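Local coordinates for 450aa long hypothetical fmu protein (Pyrococcus horikoshii, PDB 2YXL) that probably binds RNA and methylates cytosine at carbon 5 with S-adenosyl-L-methionine as methyl donor, like other members of the RsmB/NOP family, at residues Lys62-Ile67 with Ala89-Val94; Glu20-Gly25 with Tyr58-Lys63; Lys69-Lys72 with Thr78-Ile81; Asp95-His100 with Lys136-Lys141; Ser179-His184 with Glu351-Leu356. All coordinates share one frame; numbering follows the deposited sequence.

Contact 1: Lys62-Ile67 with Ala89-Val94; sequences KKQGLI and ALRVAV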
# COMPACT_ATOMS: atom_id res chain seq x y z
N LYS A 62 -9.16 8.77 0.22
CA LYS A 62 -8.85 9.38 1.51
C LYS A 62 -10.10 9.70 2.34
O LYS A 62 -10.10 9.50 3.55
CB LYS A 62 -7.99 10.62 1.28
CG LYS A 62 -7.46 11.31 2.53
CD LYS A 62 -6.29 12.24 2.20
CE LYS A 62 -6.68 13.37 1.24
NZ LYS A 62 -5.50 14.20 0.84
N LYS A 63 -11.15 10.19 1.68
CA LYS A 63 -12.35 10.66 2.37
C LYS A 63 -13.54 9.69 2.23
O LYS A 63 -14.68 10.05 2.56
CB LYS A 63 -12.75 12.04 1.85
CG LYS A 63 -11.66 13.08 1.97
CD LYS A 63 -12.02 14.33 1.18
CE LYS A 63 -10.97 15.41 1.35
NZ LYS A 63 -11.21 16.54 0.42
N GLN A 64 -13.26 8.48 1.77
CA GLN A 64 -14.29 7.50 1.40
C GLN A 64 -15.41 7.37 2.43
O GLN A 64 -16.59 7.46 2.09
CB GLN A 64 -13.64 6.13 1.15
CG GLN A 64 -14.48 5.19 0.30
CD GLN A 64 -13.98 3.76 0.35
OE1 GLN A 64 -13.55 3.20 -0.66
NE2 GLN A 64 -14.03 3.16 1.54
N GLY A 65 -15.02 7.17 3.69
CA GLY A 65 -15.97 6.99 4.78
C GLY A 65 -16.83 8.20 5.05
O GLY A 65 -17.99 8.08 5.45
N LEU A 66 -16.27 9.38 4.82
CA LEU A 66 -16.99 10.63 5.01
C LEU A 66 -17.94 10.89 3.84
O LEU A 66 -19.09 11.30 4.04
CB LEU A 66 -16.01 11.79 5.21
CG LEU A 66 -15.15 11.73 6.48
CD1 LEU A 66 -13.92 12.63 6.37
CD2 LEU A 66 -15.96 12.06 7.73
N ILE A 67 -17.45 10.62 2.63
CA ILE A 67 -18.27 10.67 1.42
C ILE A 67 -19.50 9.75 1.55
O ILE A 67 -20.63 10.16 1.24
CB ILE A 67 -17.43 10.34 0.16
CG1 ILE A 67 -16.49 11.51 -0.17
CG2 ILE A 67 -18.32 10.00 -1.04
CD1 ILE A 67 -15.37 11.19 -1.17
N ALA A 89 -20.10 5.90 -8.86
CA ALA A 89 -20.54 7.15 -9.48
C ALA A 89 -20.96 8.18 -8.43
O ALA A 89 -20.60 9.36 -8.53
CB ALA A 89 -21.68 6.90 -10.46
N LEU A 90 -21.69 7.72 -7.41
CA LEU A 90 -22.13 8.59 -6.33
C LEU A 90 -20.94 9.17 -5.56
O LEU A 90 -20.93 10.36 -5.22
CB LEU A 90 -23.09 7.86 -5.39
CG LEU A 90 -24.51 7.55 -5.90
CD1 LEU A 90 -25.27 6.71 -4.90
CD2 LEU A 90 -25.29 8.82 -6.22
N ARG A 91 -19.92 8.34 -5.31
CA ARG A 91 -18.70 8.79 -4.64
C ARG A 91 -17.97 9.87 -5.44
O ARG A 91 -17.53 10.88 -4.90
CB ARG A 91 -17.77 7.60 -4.36
CG ARG A 91 -18.21 6.74 -3.19
CD ARG A 91 -17.43 5.43 -3.12
NE ARG A 91 -17.69 4.74 -1.85
CZ ARG A 91 -17.23 3.54 -1.53
NH1 ARG A 91 -16.48 2.84 -2.38
NH2 ARG A 91 -17.53 3.02 -0.34
N VAL A 92 -17.85 9.63 -6.75
CA VAL A 92 -17.22 10.57 -7.66
C VAL A 92 -17.97 11.91 -7.67
O VAL A 92 -17.35 12.98 -7.57
CB VAL A 92 -17.13 9.96 -9.09
CG1 VAL A 92 -16.82 11.03 -10.14
CG2 VAL A 92 -16.09 8.85 -9.12
N ALA A 93 -19.30 11.85 -7.77
CA ALA A 93 -20.14 13.05 -7.85
C ALA A 93 -20.12 13.87 -6.56
O ALA A 93 -20.02 15.09 -6.60
CB ALA A 93 -21.57 12.69 -8.24
N VAL A 94 -20.22 13.18 -5.42
CA VAL A 94 -20.20 13.85 -4.11
C VAL A 94 -18.85 14.53 -3.86
O VAL A 94 -18.81 15.67 -3.38
CB VAL A 94 -20.56 12.86 -2.96
CG1 VAL A 94 -20.23 13.46 -1.59
CG2 VAL A 94 -22.04 12.47 -3.03
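Gln64 and Arg91 stack flat on each other where helix 47-75 passes helix 84-99 in the N-terminal helical domain; the axes of the two short segments come within 10.4 Å and their directions differ by 98°. In the stack, the amide and guanidinium planes are 13° apart. Gln64 CG lies 3.7 Å above the guanidinium plane, over its centre, and Gln64 CD is 3.7 Å from Arg91 NH2. With Gln64 CG anti to the backbone N (chi1 -159°) and the chain extended beyond it, the amide is carried out over the arginine head. Gln64 OE1 is 3.4 Å from Arg91 NH1 but above the guanidinium face, at too poor an angle for a hydrogen bond.

The charged interactions run to residues outside the two segments: Arg91 NH2 forms a salt bridge with Asp68, and NH1 forms another with Glu26. A leucine here would probably leave both carboxylates without their positive mate and deprive the Gln64 amide of its flat partner.

Apolar packing completes the crossing. Ile67 lies across the stem of Arg91 at about a right angle, its CG2 3.8 Å from Arg91 CA and 3.9 Å from Arg91 CG. The same methyl meets Val94 CG1 at 4.0 Å, one turn further along helix 84-99. Arg91 thus plays two chemical parts: its aliphatic stem belongs to the apolar interface, while its buried head, paired with two acids, probably stays charged and is fixed in rotation under the Gln64 amide.

Contact 2: Glu20-Gly25 with Tyr58-Lys63; sequences EAIRLG and YDIMKK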
# COMPACT_ATOMS: atom_id res chain seq x y z
N GLU A 20 -14.75 4.29 -13.28
CA GLU A 20 -14.20 2.94 -13.45
C GLU A 20 -13.03 2.67 -12.50
O GLU A 20 -12.90 1.56 -11.99
CB GLU A 20 -13.83 2.67 -14.92
CG GLU A 20 -13.21 1.29 -15.16
CD GLU A 20 -13.82 0.53 -16.35
OE1 GLU A 20 -13.73 -0.71 -16.36
OE2 GLU A 20 -14.39 1.17 -17.26
N ALA A 21 -12.20 3.68 -12.25
CA ALA A 21 -11.07 3.54 -11.33
C ALA A 21 -11.54 3.33 -9.90
O ALA A 21 -10.98 2.50 -9.17
CB ALA A 21 -10.14 4.74 -11.43
N ILE A 22 -12.56 4.08 -9.50
CA ILE A 22 -13.14 3.98 -8.16
C ILE A 22 -13.88 2.65 -8.00
O ILE A 22 -13.79 2.01 -6.95
CB ILE A 22 -14.05 5.20 -7.84
CG1 ILE A 22 -13.22 6.50 -7.76
CG2 ILE A 22 -14.84 5.00 -6.56
CD1 ILE A 22 -12.09 6.50 -6.72
N ARG A 23 -14.58 2.23 -9.05
CA ARG A 23 -15.27 0.94 -9.04
C ARG A 23 -14.28 -0.21 -8.96
O ARG A 23 -14.43 -1.11 -8.13
CB ARG A 23 -16.18 0.79 -10.27
CG ARG A 23 -17.07 -0.46 -10.26
CD ARG A 23 -16.33 -1.71 -10.75
NE ARG A 23 -17.07 -2.94 -10.50
CZ ARG A 23 -17.07 -3.60 -9.34
NH1 ARG A 23 -16.37 -3.17 -8.30
NH2 ARG A 23 -17.80 -4.71 -9.23
N LEU A 24 -13.26 -0.19 -9.82
CA LEU A 24 -12.27 -1.27 -9.85
C LEU A 24 -11.37 -1.26 -8.62
O LEU A 24 -10.85 -2.31 -8.23
CB LEU A 24 -11.43 -1.22 -11.13
CG LEU A 24 -12.10 -1.56 -12.47
CD1 LEU A 24 -11.09 -1.40 -13.59
CD2 LEU A 24 -12.70 -2.96 -12.49
N GLY A 25 -11.20 -0.09 -8.02
CA GLY A 25 -10.39 0.07 -6.81
C GLY A 25 -10.95 -0.69 -5.62
O GLY A 25 -10.25 -0.93 -4.64
N TYR A 58 -7.35 9.85 -5.35
CA TYR A 58 -6.85 9.77 -3.98
C TYR A 58 -7.66 10.60 -2.98
O TYR A 58 -7.71 10.27 -1.80
CB TYR A 58 -5.36 10.15 -3.90
CG TYR A 58 -4.45 9.09 -4.48
CD1 TYR A 58 -3.63 9.38 -5.57
CD2 TYR A 58 -4.40 7.80 -3.94
CE1 TYR A 58 -2.78 8.41 -6.11
CE2 TYR A 58 -3.57 6.82 -4.47
CZ TYR A 58 -2.76 7.14 -5.55
OH TYR A 58 -1.92 6.18 -6.08
N ASP A 59 -8.29 11.67 -3.45
CA ASP A 59 -9.18 12.46 -2.61
C ASP A 59 -10.40 11.63 -2.19
O ASP A 59 -10.84 11.69 -1.04
CB ASP A 59 -9.62 13.73 -3.34
CG ASP A 59 -10.17 14.78 -2.40
OD1 ASP A 59 -9.48 15.17 -1.44
OD2 ASP A 59 -11.31 15.25 -2.63
N ILE A 60 -10.94 10.84 -3.13
CA ILE A 60 -12.07 9.96 -2.85
C ILE A 60 -11.65 8.83 -1.90
O ILE A 60 -12.34 8.56 -0.91
CB ILE A 60 -12.69 9.37 -4.15
CG1 ILE A 60 -13.30 10.48 -5.02
CG2 ILE A 60 -13.75 8.31 -3.82
CD1 ILE A 60 -13.59 10.10 -6.46
N MET A 61 -10.52 8.18 -2.19
CA MET A 61 -10.00 7.11 -1.34
C MET A 61 -9.79 7.60 0.09
O MET A 61 -10.20 6.95 1.05
CB MET A 61 -8.70 6.53 -1.91
CG MET A 61 -8.87 5.77 -3.22
SD MET A 61 -10.16 4.52 -3.12
CE MET A 61 -10.08 3.77 -4.75
N LYS A 62 -9.16 8.77 0.22
CA LYS A 62 -8.85 9.38 1.51
C LYS A 62 -10.10 9.70 2.34
O LYS A 62 -10.10 9.50 3.55
CB LYS A 62 -7.99 10.62 1.28
CG LYS A 62 -7.46 11.31 2.53
CD LYS A 62 -6.29 12.24 2.20
CE LYS A 62 -6.68 13.37 1.24
NZ LYS A 62 -5.50 14.20 0.84
N LYS A 63 -11.15 10.19 1.68
CA LYS A 63 -12.35 10.66 2.37
C LYS A 63 -13.54 9.69 2.23
O LYS A 63 -14.68 10.05 2.56
CB LYS A 63 -12.75 12.04 1.85
CG LYS A 63 -11.66 13.08 1.97
CD LYS A 63 -12.02 14.33 1.18
CE LYS A 63 -10.97 15.41 1.35
NZ LYS A 63 -11.21 16.54 0.42
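Ile22 of helix 12-24 packs on Ile60 and Met61 of helix 47-75 in a wholly apolar helix-to-helix contact, buried inside the N-terminal helical domain, which is probably of the NusB-like kind found in RsmB. No hydrogen bond joins the two segments, and the interface rests on a few methyl and methylene groups.

Ile22 and Ile60 approach at a slant and meet at more than one point. Ile22 CD1 rests 3.8 Å from Ile60 CG2 and 3.9 Å from Ile60 CB, while Ile22 CG1 touches Ile60 CD1 at 3.8 Å. The terminal methyl of Ile22 is therefore laid against the branch point of Ile60 and does not merely graze its end. Phe57, one turn earlier on helix 47-75, also touches Ile22, and Val92 of helix 84-99 adds to the same core.

On the residue just before Ile60 the chemistry changes: Asp59 OD1 receives Lys63 NZ at 2.9 Å on its syn side, a salt bridge spanning one turn of helix 47-75.

Met61 sets out alongside the interface, but a bend at its second torsion (chi2 -51°) swings the thioether round to helix 12-24. Its CE ends 3.9 Å from Ile22 CD1 and 4.2 Å from Gly25 CA, on the side of that glycine where a beta carbon would point.

Contact 3: Lys69-Lys72 with Thr78-Ile81; sequences KVIK and TPLI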
# COMPACT_ATOMS: atom_id res chain seq x y z
N LYS A 69 -21.00 8.68 4.31
CA LYS A 69 -21.94 9.28 5.26
C LYS A 69 -22.82 10.35 4.62
O LYS A 69 -23.99 10.48 4.97
CB LYS A 69 -21.21 9.89 6.47
CG LYS A 69 -20.72 8.87 7.48
CD LYS A 69 -20.30 9.54 8.79
CE LYS A 69 -19.30 8.70 9.57
NZ LYS A 69 -19.84 7.35 9.93
N VAL A 70 -22.25 11.11 3.68
CA VAL A 70 -23.01 12.10 2.92
C VAL A 70 -24.01 11.42 1.99
O VAL A 70 -25.18 11.82 1.92
CB VAL A 70 -22.08 13.05 2.11
CG1 VAL A 70 -22.89 13.91 1.13
CG2 VAL A 70 -21.26 13.94 3.05
N ILE A 71 -23.56 10.38 1.30
CA ILE A 71 -24.43 9.60 0.42
C ILE A 71 -25.63 9.04 1.18
O ILE A 71 -26.76 9.10 0.69
CB ILE A 71 -23.66 8.48 -0.34
CG1 ILE A 71 -22.63 9.10 -1.29
CG2 ILE A 71 -24.63 7.58 -1.11
CD1 ILE A 71 -21.65 8.11 -1.90
N LYS A 72 -25.39 8.54 2.40
CA LYS A 72 -26.46 8.02 3.25
C LYS A 72 -27.49 9.09 3.62
O LYS A 72 -28.69 8.80 3.66
CB LYS A 72 -25.89 7.36 4.51
CG LYS A 72 -26.95 6.73 5.41
CD LYS A 72 -26.35 6.12 6.66
CE LYS A 72 -27.45 5.60 7.58
NZ LYS A 72 -26.90 4.78 8.69
N THR A 78 -26.98 3.31 3.48
CA THR A 78 -25.56 3.15 3.18
C THR A 78 -25.36 2.83 1.69
O THR A 78 -26.12 2.04 1.12
CB THR A 78 -24.87 2.09 4.07
OG1 THR A 78 -23.53 1.89 3.61
CG2 THR A 78 -25.62 0.75 4.05
N PRO A 79 -24.36 3.46 1.05
CA PRO A 79 -24.06 3.14 -0.35
C PRO A 79 -23.54 1.71 -0.53
O PRO A 79 -23.45 1.22 -1.65
CB PRO A 79 -22.97 4.14 -0.72
CG PRO A 79 -22.36 4.53 0.59
CD PRO A 79 -23.49 4.53 1.56
N LEU A 80 -23.21 1.06 0.59
CA LEU A 80 -22.68 -0.31 0.56
C LEU A 80 -23.68 -1.36 0.07
O LEU A 80 -23.26 -2.39 -0.46
CB LEU A 80 -22.08 -0.69 1.92
CG LEU A 80 -20.56 -0.50 2.14
CD1 LEU A 80 -19.96 0.69 1.39
CD2 LEU A 80 -20.23 -0.40 3.63
N ILE A 81 -24.98 -1.11 0.23
CA ILE A 81 -26.02 -2.05 -0.26
C ILE A 81 -26.38 -1.83 -1.73
O ILE A 81 -27.13 -2.62 -2.32
CB ILE A 81 -27.32 -2.02 0.60
CG1 ILE A 81 -28.05 -0.68 0.46
CG2 ILE A 81 -27.04 -2.40 2.05
CD1 ILE A 81 -29.54 -0.76 0.77
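Ile71 meets Pro79 through its CG2, the methyl that the first torsion (chi1 -65°) sets anti to the backbone N, from where it reaches the proline. That methyl lies 3.8 Å from Pro79 CB and 4.2 Å from Pro79 CG, sitting over one face of the pyrrolidine ring, nearest its CB. Lys72, with CG placed anti to the backbone N (chi1 -177°), passes its stem beside the start of the returning chain, CG being 3.9 Å from Thr78 N. This is van der Waals contact made by the aliphatic part of an exposed lysine.

The receiving side is a compact ST turn. Thr78 OG1 accepts a hydrogen bond from Leu80 N at 3.1 Å, nearly straight at 163°, and closes over Pro79, the first residue of a short 3-10 segment, 79-81. The threonine bond thus braces the backbone on both sides of the proline that Ile71 touches.

The contact folds the link after helix 47-75 back against that helix, before helix 84-99 begins. Helix 84-99 closes in nearby: its Leu90 and Val94 touch Ile71, its Arg91 touches Leu80, and its Arg87 donates a hydrogen bond to the carbonyl of Pro79.

Contact 4: Asp95-His100 with Lys136-Lys141; sequences DIALFH and KIFEYK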
# COMPACT_ATOMS: atom_id res chain seq x y z
N ASP A 95 -17.77 13.85 -4.21
CA ASP A 95 -16.42 14.41 -4.05
C ASP A 95 -16.20 15.63 -4.94
O ASP A 95 -15.61 16.63 -4.51
CB ASP A 95 -15.37 13.34 -4.36
CG ASP A 95 -13.98 13.79 -3.99
OD1 ASP A 95 -13.15 13.97 -4.91
OD2 ASP A 95 -13.71 13.97 -2.78
N ILE A 96 -16.66 15.54 -6.19
CA ILE A 96 -16.51 16.64 -7.14
C ILE A 96 -17.35 17.85 -6.72
O ILE A 96 -16.87 18.98 -6.75
CB ILE A 96 -16.79 16.18 -8.60
CG1 ILE A 96 -15.58 15.41 -9.14
CG2 ILE A 96 -17.10 17.36 -9.50
CD1 ILE A 96 -15.80 14.70 -10.45
N ALA A 97 -18.59 17.59 -6.29
CA ALA A 97 -19.50 18.65 -5.86
C ALA A 97 -19.06 19.36 -4.58
O ALA A 97 -19.19 20.58 -4.46
CB ALA A 97 -20.92 18.12 -5.72
N LEU A 98 -18.56 18.59 -3.62
CA LEU A 98 -18.18 19.15 -2.32
C LEU A 98 -16.81 19.82 -2.30
O LEU A 98 -16.62 20.80 -1.58
CB LEU A 98 -18.23 18.08 -1.22
CG LEU A 98 -19.57 17.48 -0.77
CD1 LEU A 98 -19.33 16.61 0.47
CD2 LEU A 98 -20.62 18.55 -0.48
N PHE A 99 -15.87 19.30 -3.08
CA PHE A 99 -14.47 19.69 -2.92
C PHE A 99 -13.79 20.35 -4.11
O PHE A 99 -12.87 21.15 -3.93
CB PHE A 99 -13.64 18.49 -2.44
CG PHE A 99 -14.14 17.88 -1.16
CD1 PHE A 99 -13.98 18.55 0.05
CD2 PHE A 99 -14.76 16.63 -1.16
CE1 PHE A 99 -14.44 17.99 1.24
CE2 PHE A 99 -15.22 16.06 0.02
CZ PHE A 99 -15.06 16.74 1.22
N HIS A 100 -14.22 20.04 -5.33
CA HIS A 100 -13.45 20.41 -6.51
C HIS A 100 -14.06 21.48 -7.42
O HIS A 100 -13.51 21.75 -8.49
CB HIS A 100 -13.05 19.16 -7.31
CG HIS A 100 -12.33 18.14 -6.49
ND1 HIS A 100 -11.10 18.37 -5.92
CD2 HIS A 100 -12.69 16.88 -6.12
CE1 HIS A 100 -10.72 17.30 -5.25
NE2 HIS A 100 -11.66 16.38 -5.36
N LYS A 136 -29.85 16.81 -5.91
CA LYS A 136 -29.75 16.69 -4.45
C LYS A 136 -28.30 16.78 -3.97
O LYS A 136 -28.01 17.43 -2.97
CB LYS A 136 -30.38 15.37 -3.97
CG LYS A 136 -31.91 15.34 -3.96
CD LYS A 136 -32.49 15.71 -2.59
CE LYS A 136 -32.94 17.17 -2.51
NZ LYS A 136 -34.22 17.41 -3.23
N ILE A 137 -27.41 16.13 -4.71
CA ILE A 137 -25.97 16.14 -4.42
C ILE A 137 -25.38 17.54 -4.56
O ILE A 137 -24.62 17.99 -3.70
CB ILE A 137 -25.22 15.11 -5.31
CG1 ILE A 137 -25.59 13.68 -4.88
CG2 ILE A 137 -23.71 15.31 -5.24
CD1 ILE A 137 -25.23 12.60 -5.89
N PHE A 138 -25.73 18.24 -5.64
CA PHE A 138 -25.21 19.58 -5.88
C PHE A 138 -25.82 20.66 -4.97
O PHE A 138 -25.27 21.75 -4.85
CB PHE A 138 -25.33 19.96 -7.36
CG PHE A 138 -24.26 19.35 -8.22
CD1 PHE A 138 -24.51 18.20 -8.95
CD2 PHE A 138 -22.99 19.93 -8.28
CE1 PHE A 138 -23.52 17.62 -9.73
CE2 PHE A 138 -21.99 19.36 -9.06
CZ PHE A 138 -22.26 18.20 -9.79
N GLU A 139 -26.93 20.32 -4.32
CA GLU A 139 -27.60 21.23 -3.39
C GLU A 139 -27.36 20.87 -1.92
O GLU A 139 -27.86 21.55 -1.02
CB GLU A 139 -29.10 21.27 -3.67
CG GLU A 139 -29.49 21.99 -4.95
CD GLU A 139 -30.92 21.68 -5.38
OE1 GLU A 139 -31.43 20.59 -5.02
OE2 GLU A 139 -31.52 22.51 -6.08
N TYR A 140 -26.60 19.80 -1.68
CA TYR A 140 -26.37 19.31 -0.32
C TYR A 140 -25.55 20.29 0.53
O TYR A 140 -24.46 20.71 0.13
CB TYR A 140 -25.68 17.94 -0.34
CG TYR A 140 -25.18 17.48 1.01
CD1 TYR A 140 -26.06 16.95 1.96
CD2 TYR A 140 -23.84 17.59 1.35
CE1 TYR A 140 -25.61 16.54 3.21
CE2 TYR A 140 -23.37 17.18 2.60
CZ TYR A 140 -24.26 16.66 3.52
OH TYR A 140 -23.80 16.25 4.75
N LYS A 141 -26.09 20.63 1.70
CA LYS A 141 -25.40 21.49 2.66
C LYS A 141 -24.60 20.68 3.70
O LYS A 141 -25.19 20.00 4.54
CB LYS A 141 -26.36 22.49 3.34
CG LYS A 141 -27.85 22.07 3.41
CD LYS A 141 -28.16 21.18 4.61
CE LYS A 141 -29.66 20.97 4.78
NZ LYS A 141 -30.23 20.04 3.77
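Ala97 sets its methyl over the face of the Phe138 ring, whereas Leu98 comes to the edge of the Tyr140 ring, two different approaches to two neighbouring aromatics. The first is a CH-pi contact: Ala97 CB stands 4.1 Å from the centroid of the Phe138 ring, 28° off its normal. It leans to one side of the ring, with Phe138 CE2 at 3.7 Å. The same methyl also reaches Ile137 CG2 at 4.0 Å and so fits between two successive side chains at the end of helix 124-138.

Tyr140 lies past that helix end, where the backbone has left helical geometry. Its CG is anti to the backbone N (chi1 170°), which carries the ring toward helix 84-99. Leu98 CD2 meets it in the ring plane, 3.8 Å from Tyr140 CD2, and the phenol oxygen hydrogen-bonds Glu73 of helix 47-75.

The contact joins the C-terminal ends of helices 84-99 and 124-138 near the surface of the helical domain. Helix 104-121 supplies Ile107 and Leu110 to Phe138, Leu90 and Val94 of helix 84-99 continue the packing on Ile137, and Val70 brings helix 47-75 against Tyr140.

Contact 5: Ser179-His184 with Glu351-Leu356; sequences SVNKRH and ELRWRL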
# COMPACT_ATOMS: atom_id res chain seq x y z
N SER A 179 0.80 14.03 7.58
CA SER A 179 1.70 13.33 6.66
C SER A 179 1.02 12.27 5.78
O SER A 179 1.45 12.04 4.65
CB SER A 179 2.88 12.71 7.40
OG SER A 179 2.46 11.66 8.26
N VAL A 180 -0.03 11.62 6.29
CA VAL A 180 -0.78 10.65 5.49
C VAL A 180 -1.92 11.30 4.69
O VAL A 180 -2.60 10.64 3.91
CB VAL A 180 -1.30 9.42 6.31
CG1 VAL A 180 -0.13 8.64 6.91
CG2 VAL A 180 -2.31 9.83 7.38
N ASN A 181 -2.10 12.61 4.88
CA ASN A 181 -3.10 13.38 4.13
C ASN A 181 -2.55 14.25 3.00
O ASN A 181 -3.33 14.76 2.19
CB ASN A 181 -3.96 14.23 5.08
CG ASN A 181 -4.93 13.40 5.90
OD1 ASN A 181 -5.19 12.24 5.60
ND2 ASN A 181 -5.47 14.00 6.95
N LYS A 182 -1.23 14.41 2.94
CA LYS A 182 -0.61 15.32 1.97
C LYS A 182 -0.56 14.77 0.54
O LYS A 182 -0.38 13.57 0.32
CB LYS A 182 0.78 15.81 2.42
CG LYS A 182 1.79 14.73 2.81
CD LYS A 182 3.17 15.33 3.14
CE LYS A 182 4.04 14.39 3.99
NZ LYS A 182 4.38 13.09 3.32
N ARG A 183 -0.73 15.68 -0.42
CA ARG A 183 -0.74 15.38 -1.86
C ARG A 183 0.02 16.49 -2.62
O ARG A 183 -0.48 17.62 -2.67
CB ARG A 183 -2.19 15.29 -2.36
CG ARG A 183 -3.12 16.41 -1.86
CD ARG A 183 -4.36 16.58 -2.73
NE ARG A 183 -5.19 17.71 -2.31
CZ ARG A 183 -6.45 17.91 -2.68
NH1 ARG A 183 -7.12 18.98 -2.25
NH2 ARG A 183 -7.06 17.05 -3.49
N HIS A 184 1.19 16.24 -3.21
CA HIS A 184 1.98 14.98 -3.19
C HIS A 184 1.66 13.97 -4.31
O HIS A 184 0.55 13.45 -4.39
CB HIS A 184 2.04 14.34 -1.80
CG HIS A 184 2.29 12.87 -1.82
ND1 HIS A 184 1.29 11.95 -1.57
CD2 HIS A 184 3.40 12.15 -2.09
CE1 HIS A 184 1.79 10.73 -1.66
NE2 HIS A 184 3.07 10.82 -1.98
N GLU A 351 -7.57 4.67 1.25
CA GLU A 351 -8.86 4.04 1.54
C GLU A 351 -8.81 2.98 2.65
O GLU A 351 -9.84 2.67 3.25
CB GLU A 351 -9.51 3.47 0.27
CG GLU A 351 -8.89 2.19 -0.28
CD GLU A 351 -7.72 2.42 -1.22
OE1 GLU A 351 -7.02 3.45 -1.10
OE2 GLU A 351 -7.50 1.55 -2.08
N LEU A 352 -7.62 2.45 2.92
CA LEU A 352 -7.43 1.42 3.95
C LEU A 352 -7.87 1.87 5.34
O LEU A 352 -8.37 1.06 6.13
CB LEU A 352 -5.98 0.91 3.98
CG LEU A 352 -5.54 0.00 2.83
CD1 LEU A 352 -4.13 -0.50 3.05
CD2 LEU A 352 -6.49 -1.18 2.64
N ARG A 353 -7.72 3.16 5.62
CA ARG A 353 -8.15 3.73 6.90
C ARG A 353 -9.64 3.50 7.16
O ARG A 353 -10.07 3.46 8.31
CB ARG A 353 -7.80 5.22 6.98
CG ARG A 353 -8.68 6.13 6.13
CD ARG A 353 -8.17 7.56 6.08
NE ARG A 353 -6.91 7.68 5.36
CZ ARG A 353 -6.18 8.79 5.29
NH1 ARG A 353 -5.04 8.79 4.61
NH2 ARG A 353 -6.58 9.89 5.91
N TRP A 354 -10.42 3.36 6.09
CA TRP A 354 -11.86 3.15 6.20
C TRP A 354 -12.27 1.67 6.17
O TRP A 354 -13.31 1.30 6.71
CB TRP A 354 -12.60 3.94 5.11
CG TRP A 354 -12.33 5.41 5.19
CD1 TRP A 354 -11.55 6.15 4.35
CD2 TRP A 354 -12.81 6.32 6.19
NE1 TRP A 354 -11.52 7.46 4.75
CE2 TRP A 354 -12.28 7.59 5.88
CE3 TRP A 354 -13.64 6.18 7.31
CZ2 TRP A 354 -12.56 8.73 6.65
CZ3 TRP A 354 -13.91 7.31 8.08
CH2 TRP A 354 -13.37 8.57 7.74
N ARG A 355 -11.44 0.84 5.54
CA ARG A 355 -11.74 -0.59 5.39
C ARG A 355 -11.24 -1.42 6.57
O ARG A 355 -11.68 -2.55 6.77
CB ARG A 355 -11.18 -1.14 4.07
CG ARG A 355 -11.47 -0.27 2.84
CD ARG A 355 -12.23 -1.04 1.75
NE ARG A 355 -11.58 -2.29 1.36
CZ ARG A 355 -12.11 -3.19 0.53
NH1 ARG A 355 -11.44 -4.30 0.24
NH2 ARG A 355 -13.31 -3.00 -0.00
N LEU A 356 -10.32 -0.85 7.35
CA LEU A 356 -9.74 -1.53 8.51
C LEU A 356 -10.71 -1.70 9.68
O LEU A 356 -11.50 -0.81 9.99
CB LEU A 356 -8.49 -0.81 9.01
CG LEU A 356 -7.15 -1.36 8.53
CD1 LEU A 356 -6.01 -0.53 9.11
CD2 LEU A 356 -7.00 -2.83 8.91
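Arg353 NH2 donates to Asn181 OD1 at 2.7 Å in an almost straight bond (173°) and also to the carbonyl of Leu156. The Asn181 bond lies in the plane of both flat groups, so amide and guanidinium are nearly coplanar, edge to edge. At the neighbouring nitrogen, Arg353 NH1 gives a 3.1 Å hydrogen bond to Val180 O; it stays in the guanidinium plane but arrives well above the plane of that carbonyl, 52° out of it. NH1 bonds Ile346 O as well, and NE bonds Pro350 O, which together fix the rotation of this buried head.

The contact ties helix 173-181, in the ferredoxin-like region of the RsmB/F family, to helix 352-355 of the Rossmann-type methyltransferase region. A methionine in place of Arg353 would probably leave Asn181 OD1 and several backbone carbonyls without their donor and weaken this link. The arginine is folded to reach them: CG sits between backbone N and carbonyl carbon (chi1 74°), with a further bend at chi3, and CG lies over one face of the Trp354 ring, toward its rim. Asn181 is itself positioned by a second bond, from its ND2 to Tyr155 O. The Val180 side chain is about 11 Å from that of Cys390, the predicted nucleophile.

How the contacts relate
Contacts 1 to 4 belong to the N-terminal helical domain, and helix 47-75 runs through contacts 1, 2 and 3, with Lys62 and Lys63 common to the first two. Helix 84-99 serves contacts 1 and 4. Centres of contacts 1 and 2 lie about 8 Å apart, of 1 and 3 about 9 Å, of 1 and 4 about 10 Å. Along the chain contact 2 opens first, contact 1 begins where that one ends, contact 3 nests inside the loop closed by contact 1, and contact 4 follows. Contact 5 comes last, its centre about 11 Å from that of contact 2. Lys62 connects them through bonds to Asn181 O and Trp354 NE1, coupling the helical domain to the methyltransferase body.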